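Local coordinates for protein transcriptional regulator, MerR-family (Cupriavidus metallidurans CH34, PDB 5GPE) that probably binds promoter DNA as a dimeric MerR-family transcription regulator that recognises lead(II), at residues G8-C13 with V43-L48; L49-C54 with Q66-R71. All coordinates share one frame; numbering follows the deposited sequence.

Interaction 1 of 2, residues G8-C13 with V43-L48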
loop_
_atom_site.group_PDB
_atom_site.type_symbol
_atom_site.label_atom_id
_atom_site.label_comp_id
_atom_site.label_asym_id
_atom_site.label_seq_id
_atom_site.Cartn_x
_atom_site.Cartn_y
_atom_site.Cartn_z
ATOM N N GLY B 8 12.666 23.446 -6.479
ATOM C CA GLY B 8 11.342 22.814 -6.550
ATOM C C GLY B 8 10.573 23.086 -7.833
ATOM O O GLY B 8 10.034 22.162 -8.451
ATOM N N LYS B 9 10.543 24.350 -8.237
ATOM C CA LYS B 9 9.993 24.776 -9.532
ATOM C C LYS B 9 10.617 24.012 -10.706
ATOM O O LYS B 9 9.912 23.457 -11.545
ATOM C CB LYS B 9 10.222 26.302 -9.717
ATOM C CG LYS B 9 9.011 27.138 -9.269
ATOM C CD LYS B 9 8.350 27.857 -10.434
ATOM C CE LYS B 9 6.890 28.248 -10.104
ATOM N NZ LYS B 9 6.668 28.984 -8.815
ATOM N N LYS B 10 11.943 23.972 -10.736
ATOM C CA LYS B 10 12.684 23.290 -11.813
ATOM C C LYS B 10 12.502 21.771 -11.827
ATOM O O LYS B 10 12.501 21.163 -12.894
ATOM C CB LYS B 10 14.171 23.648 -11.764
ATOM C CG LYS B 10 14.492 24.920 -12.520
ATOM C CD LYS B 10 15.956 25.280 -12.405
ATOM C CE LYS B 10 16.361 26.272 -13.494
ATOM N NZ LYS B 10 17.513 27.114 -13.091
ATOM N N ALA B 11 12.356 21.169 -10.650
ATOM C CA ALA B 11 12.137 19.728 -10.541
ATOM C C ALA B 11 10.656 19.333 -10.624
ATOM O O ALA B 11 10.333 18.148 -10.620
ATOM C CB ALA B 11 12.746 19.207 -9.251
ATOM N N ASP B 12 9.769 20.328 -10.701
ATOM C CA ASP B 12 8.320 20.122 -10.703
ATOM C C ASP B 12 7.855 19.352 -9.443
ATOM O O ASP B 12 7.099 18.386 -9.519
ATOM C CB ASP B 12 7.869 19.425 -11.998
ATOM C CG ASP B 12 6.393 19.660 -12.321
ATOM O OD1 ASP B 12 5.771 20.587 -11.756
ATOM O OD2 ASP B 12 5.841 18.910 -13.148
ATOM N N CYS B 13 8.335 19.796 -8.286
ATOM C CA CYS B 13 7.907 19.239 -7.013
ATOM C C CYS B 13 7.864 20.304 -5.924
ATOM O O CYS B 13 8.453 21.383 -6.060
ATOM C CB CYS B 13 8.807 18.070 -6.604
ATOM S SG CYS B 13 10.427 18.521 -5.959
ATOM N N VAL B 43 23.384 19.666 -9.773
ATOM C CA VAL B 43 23.539 18.310 -9.216
ATOM C C VAL B 43 22.283 17.895 -8.428
ATOM O O VAL B 43 21.829 16.756 -8.532
ATOM C CB VAL B 43 24.799 18.192 -8.322
ATOM C CG1 VAL B 43 24.896 16.814 -7.677
ATOM C CG2 VAL B 43 26.066 18.456 -9.136
ATOM N N HIS B 44 21.746 18.827 -7.641
ATOM C CA HIS B 44 20.548 18.582 -6.832
ATOM C C HIS B 44 19.310 18.403 -7.691
ATOM O O HIS B 44 18.492 17.525 -7.418
ATOM C CB HIS B 44 20.306 19.706 -5.827
ATOM C CG HIS B 44 21.420 19.877 -4.841
ATOM N ND1 HIS B 44 22.536 20.640 -5.106
ATOM C CD2 HIS B 44 21.602 19.365 -3.600
ATOM C CE1 HIS B 44 23.354 20.599 -4.073
ATOM N NE2 HIS B 44 22.810 19.832 -3.146
ATOM N N LEU B 45 19.199 19.209 -8.743
ATOM C CA LEU B 45 18.115 19.073 -9.713
ATOM C C LEU B 45 18.130 17.689 -10.373
ATOM O O LEU B 45 17.106 17.010 -10.409
ATOM C CB LEU B 45 18.175 20.175 -10.783
ATOM C CG LEU B 45 17.122 20.127 -11.907
ATOM C CD1 LEU B 45 15.697 20.106 -11.360
ATOM C CD2 LEU B 45 17.303 21.301 -12.866
ATOM N N GLN B 46 19.291 17.269 -10.872
ATOM C CA GLN B 46 19.413 15.962 -11.521
ATOM C C GLN B 46 19.122 14.810 -10.553
ATOM O O GLN B 46 18.566 13.782 -10.937
ATOM C CB GLN B 46 20.794 15.782 -12.165
ATOM C CG GLN B 46 21.024 16.659 -13.396
ATOM C CD GLN B 46 19.881 16.570 -14.405
ATOM O OE1 GLN B 46 19.402 15.474 -14.727
ATOM N NE2 GLN B 46 19.408 17.725 -14.875
ATOM N N ARG B 47 19.432 15.006 -9.282
ATOM C CA ARG B 47 19.148 14.036 -8.252
ATOM C C ARG B 47 17.638 13.916 -8.050
ATOM O O ARG B 47 17.111 12.866 -8.018
ATOM C CB ARG B 47 19.800 14.456 -6.966
ATOM C CG ARG B 47 19.346 13.695 -5.763
ATOM C CD ARG B 47 19.808 12.301 -5.883
ATOM N NE ARG B 47 21.233 12.149 -6.030
ATOM C CZ ARG B 47 22.083 11.975 -5.042
ATOM N NH1 ARG B 47 21.694 11.992 -3.811
ATOM N NH2 ARG B 47 23.341 11.782 -5.314
ATOM N N LEU B 48 16.960 15.027 -7.953
ATOM C CA LEU B 48 15.506 15.040 -7.801
ATOM C C LEU B 48 14.785 14.387 -8.967
ATOM O O LEU B 48 13.818 13.647 -8.768
ATOM C CB LEU B 48 14.981 16.462 -7.602
ATOM C CG LEU B 48 15.248 17.093 -6.236
ATOM C CD1 LEU B 48 14.861 18.560 -6.248
ATOM C CD2 LEU B 48 14.488 16.311 -5.172
#
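The flat peptide group joining Lys10 to Ala11 takes the Leu45 methyl CD1 over one face: CD1 stands 3.6 Å from Lys10 C and equally close to Ala11 N, above the plane and shifted a little to one side. At the flank of this group the Lys10 methylene CB meets the same methyl at 3.9 Å, while the rest of the lysine chain runs outward from the contact. This is the core of the MerR-type winged helix-turn-helix domain, where the C-terminal end of helix 4-11 is set against helix 42-56.

Ala11 and Leu45 make the closest backbone approach, with CA atoms 6.1 Å apart, a separation that the small alanine side chain permits. Its CB faces helix 42-56 and fits between two leucine methyls, Leu45 CD1 and Leu48 CD1. The two leucines lie one turn apart and leave their helix differently: Leu45 has CG anti to the backbone N (chi1 178°), whereas Leu48, with CG anti to its carbonyl carbon (chi1 -74°), brings CB and CD1 against Ala11 CB. Around them Leu7 touches both leucines, and Val18 and Tyr21 of helix 15-23 close on Leu48, so the contact belongs to the apolar core shared by three helices.

Helix 4-11 ends here in a Schellman motif. Asp12 takes a positive phi of 57°, and the chain is drawn back by Asp12 N to Lys9 O and by Cys13 N to Gly8 O, the latter 2.9 Å. The reversal turns Cys13 inward, leaving its SG at the far margin of Leu48 CD1, 4.4 Å away.

Interaction 2 of 2, residues L49-C54 with Q66-R71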
loop_
_atom_site.group_PDB
_atom_site.type_symbol
_atom_site.label_atom_id
_atom_site.label_comp_id
_atom_site.label_asym_id
_atom_site.label_seq_id
_atom_site.Cartn_x
_atom_site.Cartn_y
_atom_site.Cartn_z
ATOM N N LEU B 49 15.281 14.629 -10.175
ATOM C CA LEU B 49 14.726 13.988 -11.353
ATOM C C LEU B 49 14.934 12.468 -11.318
ATOM O O LEU B 49 14.029 11.719 -11.677
ATOM C CB LEU B 49 15.292 14.600 -12.636
ATOM C CG LEU B 49 14.981 16.087 -12.847
ATOM C CD1 LEU B 49 15.621 16.583 -14.140
ATOM C CD2 LEU B 49 13.486 16.387 -12.859
ATOM N N PHE B 50 16.107 12.024 -10.870
ATOM C CA PHE B 50 16.411 10.597 -10.704
ATOM C C PHE B 50 15.446 9.968 -9.710
ATOM O O PHE B 50 14.861 8.936 -9.985
ATOM C CB PHE B 50 17.870 10.403 -10.226
ATOM C CG PHE B 50 18.275 8.964 -10.030
ATOM C CD1 PHE B 50 18.028 8.308 -8.823
ATOM C CD2 PHE B 50 18.916 8.260 -11.042
ATOM C CE1 PHE B 50 18.406 6.983 -8.648
ATOM C CE2 PHE B 50 19.298 6.945 -10.868
ATOM C CZ PHE B 50 19.033 6.297 -9.675
ATOM N N ILE B 51 15.263 10.619 -8.574
ATOM C CA ILE B 51 14.315 10.174 -7.541
ATOM C C ILE B 51 12.880 10.086 -8.091
ATOM O O ILE B 51 12.182 9.098 -7.849
ATOM C CB ILE B 51 14.343 11.096 -6.296
ATOM C CG1 ILE B 51 15.699 10.979 -5.583
ATOM C CG2 ILE B 51 13.231 10.732 -5.308
ATOM C CD1 ILE B 51 15.969 12.088 -4.601
ATOM N N ARG B 52 12.449 11.089 -8.825
ATOM C CA ARG B 52 11.140 11.144 -9.424
ATOM C C ARG B 52 10.914 9.953 -10.340
ATOM O O ARG B 52 9.912 9.352 -10.271
ATOM C CB ARG B 52 10.905 12.455 -10.204
ATOM C CG ARG B 52 9.588 12.542 -10.965
ATOM C CD ARG B 52 9.740 13.165 -12.353
ATOM N NE ARG B 52 9.768 14.597 -12.220
ATOM C CZ ARG B 52 9.959 15.474 -13.201
ATOM N NH1 ARG B 52 10.173 15.068 -14.438
ATOM N NH2 ARG B 52 9.936 16.746 -12.920
ATOM N N ARG B 53 11.876 9.639 -11.183
ATOM C CA ARG B 53 11.731 8.507 -12.122
ATOM C C ARG B 53 11.670 7.163 -11.387
ATOM O O ARG B 53 10.911 6.271 -11.778
ATOM C CB ARG B 53 12.840 8.502 -13.163
ATOM C CG ARG B 53 12.797 9.708 -14.106
ATOM C CD ARG B 53 13.990 9.726 -15.038
ATOM N NE ARG B 53 14.123 11.033 -15.678
ATOM C CZ ARG B 53 15.124 11.900 -15.507
ATOM N NH1 ARG B 53 16.164 11.643 -14.711
ATOM N NH2 ARG B 53 15.079 13.056 -16.157
ATOM N N CYS B 54 12.469 7.025 -10.329
ATOM C CA CYS B 54 12.440 5.825 -9.506
ATOM C C CYS B 54 11.089 5.635 -8.826
ATOM O O CYS B 54 10.544 4.521 -8.809
ATOM C CB CYS B 54 13.525 5.862 -8.444
ATOM S SG CYS B 54 15.199 5.694 -9.070
ATOM N N GLN B 66 19.530 2.662 -2.034
ATOM C CA GLN B 66 20.448 1.639 -2.590
ATOM C C GLN B 66 20.942 2.019 -3.986
ATOM O O GLN B 66 22.146 1.994 -4.240
ATOM C CB GLN B 66 19.833 0.192 -2.636
ATOM C CG GLN B 66 19.824 -0.447 -1.258
ATOM C CD GLN B 66 19.362 -1.904 -1.250
ATOM O OE1 GLN B 66 19.064 -2.497 -2.292
ATOM N NE2 GLN B 66 19.344 -2.495 -0.067
ATOM N N LEU B 67 20.021 2.437 -4.855
ATOM C CA LEU B 67 20.397 2.855 -6.214
ATOM C C LEU B 67 21.298 4.085 -6.225
ATOM O O LEU B 67 22.281 4.124 -6.975
ATOM C CB LEU B 67 19.163 3.129 -7.076
ATOM C CG LEU B 67 18.313 1.909 -7.415
ATOM C CD1 LEU B 67 17.034 2.373 -8.067
ATOM C CD2 LEU B 67 19.045 0.959 -8.335
ATOM N N LEU B 68 20.967 5.077 -5.388
ATOM C CA LEU B 68 21.791 6.285 -5.254
ATOM C C LEU B 68 23.217 5.961 -4.783
ATOM O O LEU B 68 24.185 6.541 -5.281
ATOM C CB LEU B 68 21.132 7.306 -4.315
ATOM C CG LEU B 68 19.887 8.020 -4.867
ATOM C CD1 LEU B 68 19.196 8.809 -3.774
ATOM C CD2 LEU B 68 20.239 8.942 -6.028
ATOM N N ASN B 69 23.335 5.071 -3.804
ATOM C CA ASN B 69 24.653 4.658 -3.289
ATOM C C ASN B 69 25.521 3.993 -4.374
ATOM O O ASN B 69 26.709 4.287 -4.489
ATOM C CB ASN B 69 24.507 3.738 -2.068
ATOM C CG ASN B 69 24.160 4.500 -0.780
ATOM O OD1 ASN B 69 24.403 5.707 -0.639
ATOM N ND2 ASN B 69 23.605 3.778 0.183
ATOM N N LEU B 70 24.901 3.157 -5.204
ATOM C CA LEU B 70 25.573 2.570 -6.368
ATOM C C LEU B 70 25.892 3.613 -7.473
ATOM O O LEU B 70 26.997 3.606 -8.049
ATOM C CB LEU B 70 24.731 1.456 -6.952
ATOM C CG LEU B 70 24.677 0.233 -6.036
ATOM C CD1 LEU B 70 23.433 -0.601 -6.303
ATOM C CD2 LEU B 70 25.952 -0.594 -6.161
ATOM N N ARG B 71 24.962 4.525 -7.739
ATOM C CA ARG B 71 25.215 5.658 -8.671
ATOM C C ARG B 71 26.421 6.511 -8.229
ATOM O O ARG B 71 27.213 6.964 -9.054
ATOM C CB ARG B 71 23.943 6.517 -8.808
ATOM C CG ARG B 71 24.025 7.770 -9.677
ATOM C CD ARG B 71 22.653 8.442 -9.808
ATOM N NE ARG B 71 22.692 9.919 -9.763
ATOM C CZ ARG B 71 22.307 10.767 -10.723
ATOM N NH1 ARG B 71 21.838 10.344 -11.898
ATOM N NH2 ARG B 71 22.401 12.078 -10.497
#
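Helices 49-54 and 66-71 run roughly antiparallel, their axes inclined at 138° and 11.6 Å apart at closest, with Phe50 reaching across to meet Leu67, Leu68 and Arg71. The contact joins two successive helices of the MerR-family domain on the side turned to the dimer partner. That separation leaves room for a layer of large side chains, and the Phe50 ring sits at its centre. Its CG is anti to the backbone N (chi1 -180°), an extension that carries the ring straight over to the other helix.

Three residues of helix 66-71 surround the ring in different ways. Arg71 lays its aliphatic chain over one face, with CD 4.1 Å from the ring centroid, over the face but offset toward the rim, a CH-pi contact. Beyond CD the chain bends, and the guanidinium is tilted 46° to the ring rather than stacked on it, although NH1 comes within 3.7 Å of Phe50 CD2. Leu67 crosses the ring at its edge, CB lying near the plane and 4.1 Å from Phe50 CZ. The methyl Leu68 CD2 approaches obliquely, 3.6 Å from Phe50 CD1.

A turn further along, Cys54 SG packs against Leu67 CD1 at 3.9 Å, and on the other flank Ile51 makes a looser apolar contact with Leu68. No hydrogen bond joins the two segments, which are held by apolar surfaces and the arginine methylenes.

The pair lies next to helix 79-111, whose Val81 touches Leu67, while the C-terminal helix of the second subunit covers the interface: its Leu128 packs on Phe50 and Cys54, its Leu125 on Leu67.

Overall arrangement
Helix 42-56 serves both contacts in series: its first half packs on helix 4-11 in interaction 1, its second half on helix 61-71 in interaction 2, with centres 13 Å apart. Two side chains tie them together. Arg52 NH2 lies 2.7 Å from Ala11 O, a probable hydrogen bond to the end of helix 4-11, and Arg47 NE packs 3.4 Å from Leu68 CD2. Interaction 2 is the one nearer the metal: the Leu67 side chain is about 8 Å from a bound lead(II) ion, whose ligands include Cys113 and Cys122, probably of the second subunit. Helix 42-56 thus runs from the helix-turn-helix core to the face that the second subunit's C-terminal helix covers, near the lead(II) ion.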